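Local coordinates for protein redox-sensing transcriptional repressor Rex (Thermus thermophilus, PDB 2DT5) that probably represses transcription in response to the cellular NADH/NAD(+) balance, acting as a homodimer that binds both DNA and the dinucleotide, at residues L95-G100 with P121-V126; K155-L160 with V174-P179; E32-L37 with F43-D48. The protein carries 1 engineered substitution. All coordinates share one frame; numbering follows the deposited sequence.

Contact 1: residues L95-G100 with P121-V126. With NAD (nicotinamide-adenine-dinucleotide), chain H.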
loop_
_atom_site.group_PDB
_atom_site.type_symbol
_atom_site.label_atom_id
_atom_site.label_comp_id
_atom_site.label_asym_id
_atom_site.label_seq_id
_atom_site.Cartn_x
_atom_site.Cartn_y
_atom_site.Cartn_z
ATOM N N LEU B 95 7.417 -13.708 0.177
ATOM C CA LEU B 95 8.290 -12.552 0.371
ATOM C C LEU B 95 9.774 -12.878 0.211
ATOM O O LEU B 95 10.513 -12.068 -0.325
ATOM C CB LEU B 95 8.055 -11.933 1.749
ATOM C CG LEU B 95 6.686 -11.258 1.925
ATOM C CD1 LEU B 95 6.550 -10.724 3.344
ATOM C CD2 LEU B 95 6.551 -10.116 0.934
ATOM N N ALA B 96 10.213 -14.050 0.673
ATOM C CA ALA B 96 11.614 -14.432 0.546
ATOM C C ALA B 96 11.984 -14.552 -0.929
ATOM O O ALA B 96 13.155 -14.383 -1.286
ATOM C CB ALA B 96 11.888 -15.763 1.264
ATOM N N ASP B 97 11.000 -14.856 -1.775
ATOM C CA ASP B 97 11.242 -14.954 -3.224
ATOM C C ASP B 97 10.863 -13.693 -4.020
ATOM O O ASP B 97 11.026 -13.672 -5.238
ATOM C CB ASP B 97 10.484 -16.133 -3.851
ATOM C CG ASP B 97 11.079 -17.476 -3.480
ATOM O OD1 ASP B 97 12.278 -17.515 -3.166
ATOM O OD2 ASP B 97 10.353 -18.497 -3.521
ATOM N N TYR B 98 10.333 -12.663 -3.363
ATOM C CA TYR B 98 9.943 -11.432 -4.086
ATOM C C TYR B 98 11.197 -10.855 -4.746
ATOM O O TYR B 98 12.206 -10.629 -4.083
ATOM C CB TYR B 98 9.342 -10.403 -3.130
ATOM C CG TYR B 98 8.873 -9.133 -3.809
ATOM C CD1 TYR B 98 7.848 -9.168 -4.745
ATOM C CD2 TYR B 98 9.423 -7.891 -3.477
ATOM C CE1 TYR B 98 7.362 -7.991 -5.341
ATOM C CE2 TYR B 98 8.944 -6.702 -4.055
ATOM C CZ TYR B 98 7.909 -6.765 -4.986
ATOM O OH TYR B 98 7.393 -5.620 -5.545
ATOM N N PRO B 99 11.140 -10.590 -6.059
ATOM C CA PRO B 99 12.294 -10.056 -6.802
ATOM C C PRO B 99 12.494 -8.559 -6.776
ATOM O O PRO B 99 13.436 -8.041 -7.394
ATOM C CB PRO B 99 11.989 -10.561 -8.209
ATOM C CG PRO B 99 10.483 -10.573 -8.296
ATOM C CD PRO B 99 9.941 -10.695 -6.901
ATOM N N GLY B 100 11.625 -7.842 -6.077
ATOM C CA GLY B 100 11.739 -6.400 -6.082
ATOM C C GLY B 100 12.303 -5.674 -4.880
ATOM O O GLY B 100 11.949 -4.525 -4.672
ATOM N N PRO B 121 15.577 -25.148 3.256
ATOM C CA PRO B 121 16.306 -24.209 2.402
ATOM C C PRO B 121 15.396 -23.167 1.763
ATOM O O PRO B 121 14.250 -23.454 1.407
ATOM C CB PRO B 121 16.950 -25.121 1.365
ATOM C CG PRO B 121 15.941 -26.195 1.212
ATOM C CD PRO B 121 15.557 -26.488 2.647
ATOM N N VAL B 122 15.913 -21.949 1.641
ATOM C CA VAL B 122 15.171 -20.854 1.010
ATOM C C VAL B 122 16.161 -19.966 0.259
ATOM O O VAL B 122 17.376 -20.071 0.455
ATOM C CB VAL B 122 14.391 -19.993 2.049
ATOM C CG1 VAL B 122 13.344 -20.841 2.735
ATOM C CG2 VAL B 122 15.342 -19.394 3.064
ATOM N N ARG B 123 15.653 -19.092 -0.598
ATOM C CA ARG B 123 16.537 -18.221 -1.348
ATOM C C ARG B 123 17.474 -17.475 -0.416
ATOM O O ARG B 123 17.036 -16.685 0.432
ATOM C CB ARG B 123 15.746 -17.219 -2.196
ATOM C CG ARG B 123 16.650 -16.286 -3.008
ATOM C CD ARG B 123 15.867 -15.518 -4.052
ATOM N NE ARG B 123 16.715 -14.579 -4.782
ATOM C CZ ARG B 123 17.435 -14.873 -5.864
ATOM N NH1 ARG B 123 17.423 -16.102 -6.378
ATOM N NH2 ARG B 123 18.172 -13.927 -6.442
ATOM N N GLY B 124 18.769 -17.751 -0.571
ATOM C CA GLY B 124 19.779 -17.091 0.233
ATOM C C GLY B 124 20.061 -17.656 1.610
ATOM O O GLY B 124 20.824 -17.059 2.366
ATOM N N GLY B 125 19.465 -18.786 1.970
ATOM C CA GLY B 125 19.768 -19.317 3.285
ATOM C C GLY B 125 18.924 -20.489 3.722
ATOM O O GLY B 125 18.425 -21.258 2.909
ATOM N N VAL B 126 18.764 -20.614 5.029
ATOM C CA VAL B 126 17.976 -21.691 5.589
ATOM C C VAL B 126 17.142 -21.104 6.723
ATOM O O VAL B 126 17.576 -20.183 7.415
ATOM C CB VAL B 126 18.899 -22.811 6.109
ATOM C CG1 VAL B 126 19.740 -22.293 7.266
ATOM C CG2 VAL B 126 18.082 -23.999 6.533
HETATM P PA NAD H . 3.915 -18.798 -6.335
HETATM O O1A NAD H . 3.910 -19.372 -4.962
HETATM O O2A NAD H . 4.851 -19.324 -7.351
HETATM O O5B NAD H . 2.428 -18.873 -6.839
HETATM C C5B NAD H . 1.980 -18.410 -8.148
HETATM C C4B NAD H . 0.723 -19.192 -8.483
HETATM O O4B NAD H . 0.298 -18.695 -9.814
HETATM C C3B NAD H . 0.951 -20.722 -8.691
HETATM O O3B NAD H . 0.024 -21.444 -7.842
HETATM C C2B NAD H . 0.701 -21.001 -10.157
HETATM O O2B NAD H . 0.229 -22.273 -10.487
HETATM C C1B NAD H . -0.225 -19.808 -10.509
HETATM N N9A NAD H . -0.169 -19.431 -11.905
HETATM C C8A NAD H . 0.878 -19.295 -12.808
HETATM N N7A NAD H . 0.487 -18.907 -14.012
HETATM C C5A NAD H . -0.841 -18.757 -13.968
HETATM C C6A NAD H . -1.830 -18.351 -14.965
HETATM N N6A NAD H . -1.505 -18.035 -16.197
HETATM N N1A NAD H . -3.134 -18.318 -14.501
HETATM C C2A NAD H . -3.536 -18.627 -13.260
HETATM N N3A NAD H . -2.634 -19.027 -12.274
HETATM C C4A NAD H . -1.293 -19.073 -12.669
HETATM O O3 NAD H . 4.203 -17.243 -6.202
HETATM P PN NAD H . 3.984 -16.254 -4.943
HETATM O O1N NAD H . 5.207 -16.343 -4.078
HETATM O O2N NAD H . 2.637 -16.631 -4.381
HETATM O O5D NAD H . 3.965 -14.827 -5.678
HETATM C C5D NAD H . 2.854 -14.470 -6.559
HETATM C C4D NAD H . 3.108 -13.143 -7.141
HETATM O O4D NAD H . 3.239 -12.155 -6.029
HETATM C C3D NAD H . 4.474 -13.021 -7.949
HETATM O O3D NAD H . 4.327 -12.158 -9.112
HETATM C C2D NAD H . 5.383 -12.397 -6.915
HETATM O O2D NAD H . 6.571 -11.867 -7.410
HETATM C C1D NAD H . 4.395 -11.364 -6.264
HETATM N N1N NAD H . 4.954 -10.773 -5.020
HETATM C C2N NAD H . 4.475 -9.473 -4.744
HETATM C C3N NAD H . 4.481 -8.925 -3.548
HETATM C C7N NAD H . 3.994 -7.512 -3.380
HETATM O O7N NAD H . 4.248 -6.941 -2.301
HETATM N N7N NAD H . 3.349 -6.902 -4.411
HETATM C C4N NAD H . 5.004 -9.675 -2.329
HETATM C C5N NAD H . 4.854 -11.162 -2.545
HETATM C C6N NAD H . 5.118 -11.647 -3.861
HETATM O O HOH W 1 15.664 -14.326 0.026
HETATM O O HOH W 2 12.948 -19.034 -1.286
#
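A96 and R123 bring their CA atoms to 6.5 Å, where the last turn of helix 90-96 and the loop after it pass the type II turn V122-G125 of a β-hairpin; G124, third in the turn, has a positive phi (83°) suited to glycine. Two waters bridge the segments. One donates to the backbone oxygens A96 O and R123 O, at 2.8 Å from each; the other accepts from R123 N and donates to D97 OD1. Direct touch is slight: D97 OD1 lies 3.6 Å from R123 CB, and A96 O is 3.9 Å from that same carbon. With CG anti to the backbone N (chi1 -180°) and the chain extended to NE, R123 runs past the aspartate, its guanidinium plane turned 71° from the carboxylate. D97 instead spends OD2 on a salt bridge to R90 of the second subunit. Beyond this seam, Y98 CE1 lies 3.3 Å from C2N of an NAD held mainly by the second subunit, and L95 CD2 meets C4N of the nicotinamide at 3.6 Å. This helix-to-loop segment thus faces two neighbours: the edge hairpin of its own Rossmann fold, and a dinucleotide pocket completed across the Rex dimer.

Contact 2: residues K155-L160 with V174-P179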
loop_
_atom_site.group_PDB
_atom_site.type_symbol
_atom_site.label_atom_id
_atom_site.label_comp_id
_atom_site.label_asym_id
_atom_site.label_seq_id
_atom_site.Cartn_x
_atom_site.Cartn_y
_atom_site.Cartn_z
ATOM N N LYS B 155 3.902 -10.975 20.586
ATOM C CA LYS B 155 5.007 -11.664 21.232
ATOM C C LYS B 155 6.188 -11.829 20.280
ATOM O O LYS B 155 7.353 -11.816 20.704
ATOM C CB LYS B 155 4.550 -13.025 21.781
ATOM C CG LYS B 155 5.661 -13.764 22.519
ATOM C CD LYS B 155 6.409 -12.818 23.477
ATOM C CE LYS B 155 7.891 -13.185 23.597
ATOM N NZ LYS B 155 8.684 -12.146 24.310
ATOM N N ALA B 156 5.900 -11.982 18.989
ATOM C CA ALA B 156 6.985 -12.098 18.021
ATOM C C ALA B 156 7.714 -10.750 18.006
ATOM O O ALA B 156 8.956 -10.686 17.989
ATOM C CB ALA B 156 6.430 -12.426 16.619
ATOM N N ALA B 157 6.934 -9.674 18.019
ATOM C CA ALA B 157 7.493 -8.321 18.004
ATOM C C ALA B 157 8.346 -8.090 19.255
ATOM O O ALA B 157 9.426 -7.502 19.170
ATOM C CB ALA B 157 6.371 -7.287 17.937
ATOM N N ASP B 158 7.855 -8.556 20.408
ATOM C CA ASP B 158 8.577 -8.418 21.675
ATOM C C ASP B 158 9.937 -9.081 21.543
ATOM O O ASP B 158 10.963 -8.528 21.957
ATOM C CB ASP B 158 7.787 -9.084 22.802
ATOM C CG ASP B 158 6.498 -8.353 23.116
ATOM O OD1 ASP B 158 5.614 -8.956 23.765
ATOM O OD2 ASP B 158 6.369 -7.171 22.726
ATOM N N LEU B 159 9.946 -10.271 20.958
ATOM C CA LEU B 159 11.189 -10.993 20.743
ATOM C C LEU B 159 12.130 -10.216 19.820
ATOM O O LEU B 159 13.346 -10.216 20.018
ATOM C CB LEU B 159 10.901 -12.371 20.148
ATOM C CG LEU B 159 10.231 -13.355 21.113
ATOM C CD1 LEU B 159 9.885 -14.671 20.397
ATOM C CD2 LEU B 159 11.181 -13.611 22.288
ATOM N N LEU B 160 11.564 -9.557 18.810
ATOM C CA LEU B 160 12.361 -8.773 17.869
ATOM C C LEU B 160 12.954 -7.566 18.581
ATOM O O LEU B 160 14.131 -7.250 18.412
ATOM C CB LEU B 160 11.501 -8.324 16.670
ATOM C CG LEU B 160 11.331 -9.426 15.615
ATOM C CD1 LEU B 160 10.204 -9.086 14.645
ATOM C CD2 LEU B 160 12.650 -9.611 14.880
ATOM N N VAL B 174 -2.890 -6.383 13.089
ATOM C CA VAL B 174 -2.975 -6.017 14.493
ATOM C C VAL B 174 -2.001 -4.875 14.792
ATOM O O VAL B 174 -0.971 -4.731 14.125
ATOM C CB VAL B 174 -2.627 -7.214 15.391
ATOM C CG1 VAL B 174 -1.142 -7.548 15.256
ATOM C CG2 VAL B 174 -2.985 -6.894 16.844
ATOM N N VAL B 175 -2.327 -4.052 15.782
ATOM C CA VAL B 175 -1.448 -2.944 16.134
ATOM C C VAL B 175 -0.469 -3.429 17.183
ATOM O O VAL B 175 -0.868 -3.914 18.234
ATOM C CB VAL B 175 -2.232 -1.763 16.685
ATOM C CG1 VAL B 175 -1.301 -0.585 16.885
ATOM C CG2 VAL B 175 -3.358 -1.411 15.732
ATOM N N LEU B 176 0.816 -3.305 16.880
ATOM C CA LEU B 176 1.858 -3.759 17.780
ATOM C C LEU B 176 2.179 -2.746 18.865
ATOM O O LEU B 176 1.943 -1.550 18.715
ATOM C CB LEU B 176 3.134 -4.064 16.995
ATOM C CG LEU B 176 2.996 -5.032 15.806
ATOM C CD1 LEU B 176 4.345 -5.165 15.134
ATOM C CD2 LEU B 176 2.492 -6.397 16.270
ATOM N N GLU B 177 2.724 -3.264 19.958
ATOM C CA GLU B 177 3.142 -2.480 21.107
ATOM C C GLU B 177 4.647 -2.589 21.113
ATOM O O GLU B 177 5.183 -3.671 21.346
ATOM C CB GLU B 177 2.603 -3.098 22.396
ATOM C CG GLU B 177 1.113 -2.988 22.563
ATOM C CD GLU B 177 0.682 -1.561 22.796
ATOM O OE1 GLU B 177 0.792 -0.748 21.854
ATOM O OE2 GLU B 177 0.249 -1.250 23.926
ATOM N N VAL B 178 5.330 -1.481 20.856
ATOM C CA VAL B 178 6.786 -1.492 20.834
ATOM C C VAL B 178 7.302 -0.145 21.346
ATOM O O VAL B 178 6.614 0.865 21.239
ATOM C CB VAL B 178 7.330 -1.723 19.380
ATOM C CG1 VAL B 178 6.683 -2.968 18.746
ATOM C CG2 VAL B 178 7.063 -0.490 18.519
ATOM N N PRO B 179 8.510 -0.120 21.929
ATOM C CA PRO B 179 9.049 1.150 22.425
ATOM C C PRO B 179 9.218 2.159 21.288
ATOM O O PRO B 179 9.497 1.785 20.145
ATOM C CB PRO B 179 10.379 0.741 23.063
ATOM C CG PRO B 179 10.735 -0.560 22.373
ATOM C CD PRO B 179 9.399 -1.241 22.280
#
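A157, on the β-α-β crossover helix 150-163 of the Rossmann domain, packs against L176 and V178 of the loop that leads from strand 167-170 to strand 183-186. The methyl group of A157 is the meeting point. Its CB points at the loop and lies 4.1 Å from CD1 of L176 and, more loosely, 4.4 Å from CG1 of V178. L176 reaches it because CG stands anti to the carbonyl carbon (chi1 -53°) and CD1 then continues outward, anti to CA (chi2 178°), so that one methyl at the far end of the leucine makes the touch. The same side chain also rests on A153, one turn earlier in the helix, and on L146 and N170 of the sheet. V178 meets the alanine by a single branch.

Helix 150-163 connects the neighbouring parallel strands 143-146 and 167-170, and A157 itself touches I168 of the second of them; the small residue therefore has the sheet and the loop both close at hand. The extended loop crosses the flank of the helix before the chain enters strand 183-186, outermost in the sheet of this chain.

Polar atoms border the apolar patch. D158 OD2 stands 3.9 Å from the backbone oxygen E177 O, two acceptors whose nearness is explained, at least in part, by a shared hydrogen-bond donor, Q154 NE2 from the preceding turn of the helix. The amide of Q154 thereby ties the loop backbone to the helix, with the D158 carboxylate as its second acceptor. E177 carries its own carboxylate away from the helix, toward the exposed side, and leaves its carbonyl to do the joining.

Contact 3: residues E32-L37 with F43-D48. Engineered in segment 32-37: G36 (natural residue Glu). With SO4 (sulfate ion), chain J.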
loop_
_atom_site.group_PDB
_atom_site.type_symbol
_atom_site.label_atom_id
_atom_site.label_comp_id
_atom_site.label_asym_id
_atom_site.label_seq_id
_atom_site.Cartn_x
_atom_site.Cartn_y
_atom_site.Cartn_z
ATOM N N GLU B 32 6.635 22.042 -11.243
ATOM C CA GLU B 32 5.324 21.977 -11.858
ATOM C C GLU B 32 5.117 20.610 -12.503
ATOM O O GLU B 32 4.091 19.963 -12.303
ATOM C CB GLU B 32 5.184 23.096 -12.886
ATOM C CG GLU B 32 3.767 23.261 -13.401
ATOM C CD GLU B 32 3.558 24.583 -14.111
ATOM O OE1 GLU B 32 3.576 25.633 -13.424
ATOM O OE2 GLU B 32 3.384 24.567 -15.352
ATOM N N GLN B 33 6.101 20.156 -13.265
ATOM C CA GLN B 33 6.000 18.848 -13.896
ATOM C C GLN B 33 5.919 17.761 -12.824
ATOM O O GLN B 33 5.115 16.836 -12.935
ATOM C CB GLN B 33 7.204 18.597 -14.788
ATOM C CG GLN B 33 7.278 17.184 -15.317
ATOM C CD GLN B 33 8.564 16.923 -16.071
ATOM O OE1 GLN B 33 8.765 15.842 -16.623
ATOM N NE2 GLN B 33 9.449 17.916 -16.097
ATOM N N LEU B 34 6.761 17.866 -11.793
ATOM C CA LEU B 34 6.751 16.887 -10.698
ATOM C C LEU B 34 5.406 16.939 -9.971
ATOM O O LEU B 34 4.798 15.919 -9.696
ATOM C CB LEU B 34 7.879 17.190 -9.706
ATOM C CG LEU B 34 9.021 16.174 -9.563
ATOM C CD1 LEU B 34 9.463 15.660 -10.909
ATOM C CD2 LEU B 34 10.186 16.837 -8.840
ATOM N N GLY B 35 4.943 18.143 -9.680
ATOM C CA GLY B 35 3.689 18.299 -8.972
ATOM C C GLY B 35 2.534 17.650 -9.700
ATOM O O GLY B 35 1.642 17.073 -9.078
ATOM N N GLY B 36 2.557 17.754 -11.025
ATOM C CA GLY B 36 1.504 17.182 -11.842
ATOM C C GLY B 36 1.558 15.671 -11.815
ATOM O O GLY B 36 0.555 15.016 -11.552
ATOM N N LEU B 37 2.734 15.113 -12.074
ATOM C CA LEU B 37 2.890 13.672 -12.071
ATOM C C LEU B 37 2.597 13.033 -10.714
ATOM O O LEU B 37 2.202 11.876 -10.649
ATOM C CB LEU B 37 4.301 13.299 -12.511
ATOM C CG LEU B 37 4.690 13.753 -13.919
ATOM C CD1 LEU B 37 6.108 13.287 -14.227
ATOM C CD2 LEU B 37 3.698 13.180 -14.932
ATOM N N PHE B 43 3.660 24.136 -5.648
ATOM C CA PHE B 43 4.003 24.746 -4.370
ATOM C C PHE B 43 4.414 23.699 -3.331
ATOM O O PHE B 43 5.419 23.867 -2.629
ATOM C CB PHE B 43 2.803 25.534 -3.840
ATOM C CG PHE B 43 2.989 26.059 -2.444
ATOM C CD1 PHE B 43 3.941 27.039 -2.175
ATOM C CD2 PHE B 43 2.214 25.571 -1.395
ATOM C CE1 PHE B 43 4.118 27.530 -0.878
ATOM C CE2 PHE B 43 2.382 26.051 -0.099
ATOM C CZ PHE B 43 3.340 27.037 0.159
ATOM N N GLN B 44 3.632 22.624 -3.232
ATOM C CA GLN B 44 3.924 21.573 -2.268
ATOM C C GLN B 44 5.254 20.946 -2.614
ATOM O O GLN B 44 6.060 20.688 -1.730
ATOM C CB GLN B 44 2.824 20.516 -2.263
ATOM C CG GLN B 44 2.882 19.548 -1.081
ATOM C CD GLN B 44 3.008 20.257 0.259
ATOM O OE1 GLN B 44 4.115 20.489 0.752
ATOM N NE2 GLN B 44 1.874 20.610 0.854
ATOM N N VAL B 45 5.496 20.716 -3.899
ATOM C CA VAL B 45 6.765 20.128 -4.311
ATOM C C VAL B 45 7.959 21.004 -3.874
ATOM O O VAL B 45 8.933 20.490 -3.305
ATOM C CB VAL B 45 6.817 19.894 -5.847
ATOM C CG1 VAL B 45 8.182 19.349 -6.247
ATOM C CG2 VAL B 45 5.728 18.888 -6.258
ATOM N N ARG B 46 7.879 22.312 -4.126
ATOM C CA ARG B 46 8.949 23.229 -3.744
ATOM C C ARG B 46 9.123 23.272 -2.231
ATOM O O ARG B 46 10.244 23.255 -1.735
ATOM C CB ARG B 46 8.679 24.656 -4.232
ATOM C CG ARG B 46 8.727 24.825 -5.719
ATOM C CD ARG B 46 8.813 26.290 -6.105
ATOM N NE ARG B 46 8.200 26.497 -7.409
ATOM C CZ ARG B 46 6.918 26.782 -7.570
ATOM N NH1 ARG B 46 6.130 26.903 -6.509
ATOM N NH2 ARG B 46 6.420 26.927 -8.791
ATOM N N LYS B 47 8.016 23.351 -1.502
ATOM C CA LYS B 47 8.089 23.389 -0.049
ATOM C C LYS B 47 8.781 22.112 0.462
ATOM O O LYS B 47 9.669 22.175 1.315
ATOM C CB LYS B 47 6.681 23.524 0.543
ATOM C CG LYS B 47 6.630 23.393 2.063
ATOM C CD LYS B 47 5.212 23.572 2.598
ATOM C CE LYS B 47 5.163 23.425 4.120
ATOM N NZ LYS B 47 3.843 23.833 4.695
ATOM N N ASP B 48 8.402 20.959 -0.080
ATOM C CA ASP B 48 9.001 19.692 0.343
ATOM C C ASP B 48 10.491 19.591 0.035
ATOM O O ASP B 48 11.302 19.255 0.914
ATOM C CB ASP B 48 8.316 18.497 -0.326
ATOM C CG ASP B 48 6.957 18.182 0.261
ATOM O OD1 ASP B 48 6.615 18.713 1.343
ATOM O OD2 ASP B 48 6.229 17.377 -0.377
HETATM S S SO4 J . 10.918 25.448 -9.976
HETATM O O1 SO4 J . 10.481 25.298 -8.575
HETATM O O2 SO4 J . 12.287 25.982 -9.990
HETATM O O3 SO4 J . 10.922 24.142 -10.673
HETATM O O4 SO4 J . 9.992 26.365 -10.666
#
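L34 and V45 cross at about a right angle between helices 31-37 and 42-51, the leucine presenting both CB and CD2 to one valine methyl, CG1, at 4.1 Å each. V45 holds CG1 anti to its backbone N (chi1 177°), which turns the other branch, CG2, onto the backbone of G35: CG2 is 3.4 Å from G35 CA and 3.6 Å from G35 N. A side chain at G35 would begin only 3.5 Å from that methyl, so the lack of one is consistent with the close approach of the helices, with the CA atoms of G35 and V45 5.9 Å apart.

Beside this packing, R46 brings the edge of its guanidinium to a sulfate whose sulfur lies in the group's plane. R46 NE donates to O1 over 2.8 Å by a bent bond (131°), and S31, Y55, G59 and G61 add hydrogen bonds to the anion. A leucine in place of R46 would probably leave O1 without its charged donor, and the sulfate to the hydroxyls and backbone amides around it. The ion is probably from the crystallisation liquor.

Both helices belong to the predicted helix-turn-helix motif. Helix 7-23 packs against the pair, through Y14 on V45 and I17 on L37, while D48 joins R10 and Y14 of that helix by a salt bridge and a hydrogen bond.

How the contacts relate
Along the chain the order is contact 3, contact 1, contact 2, in series. Contact 3 belongs to the N-terminal region, a predicted helix-turn-helix, and its centre is about 37 Å from each of the others, on the opposite side of the chain's centre. Contacts 1 and 2 belong to the Rossmann domain and lie beside different parts of its sheet: the first beside the edge hairpin 121-129, the second where helix 150-163 links strands 143-146 and 167-170. Their centres are about 24 Å apart. The second subunit touches contacts 1 and 3 but not contact 2, so dimerisation engages both the dinucleotide-binding and predicted DNA-binding parts, consistent with a repressor that couples redox state to DNA.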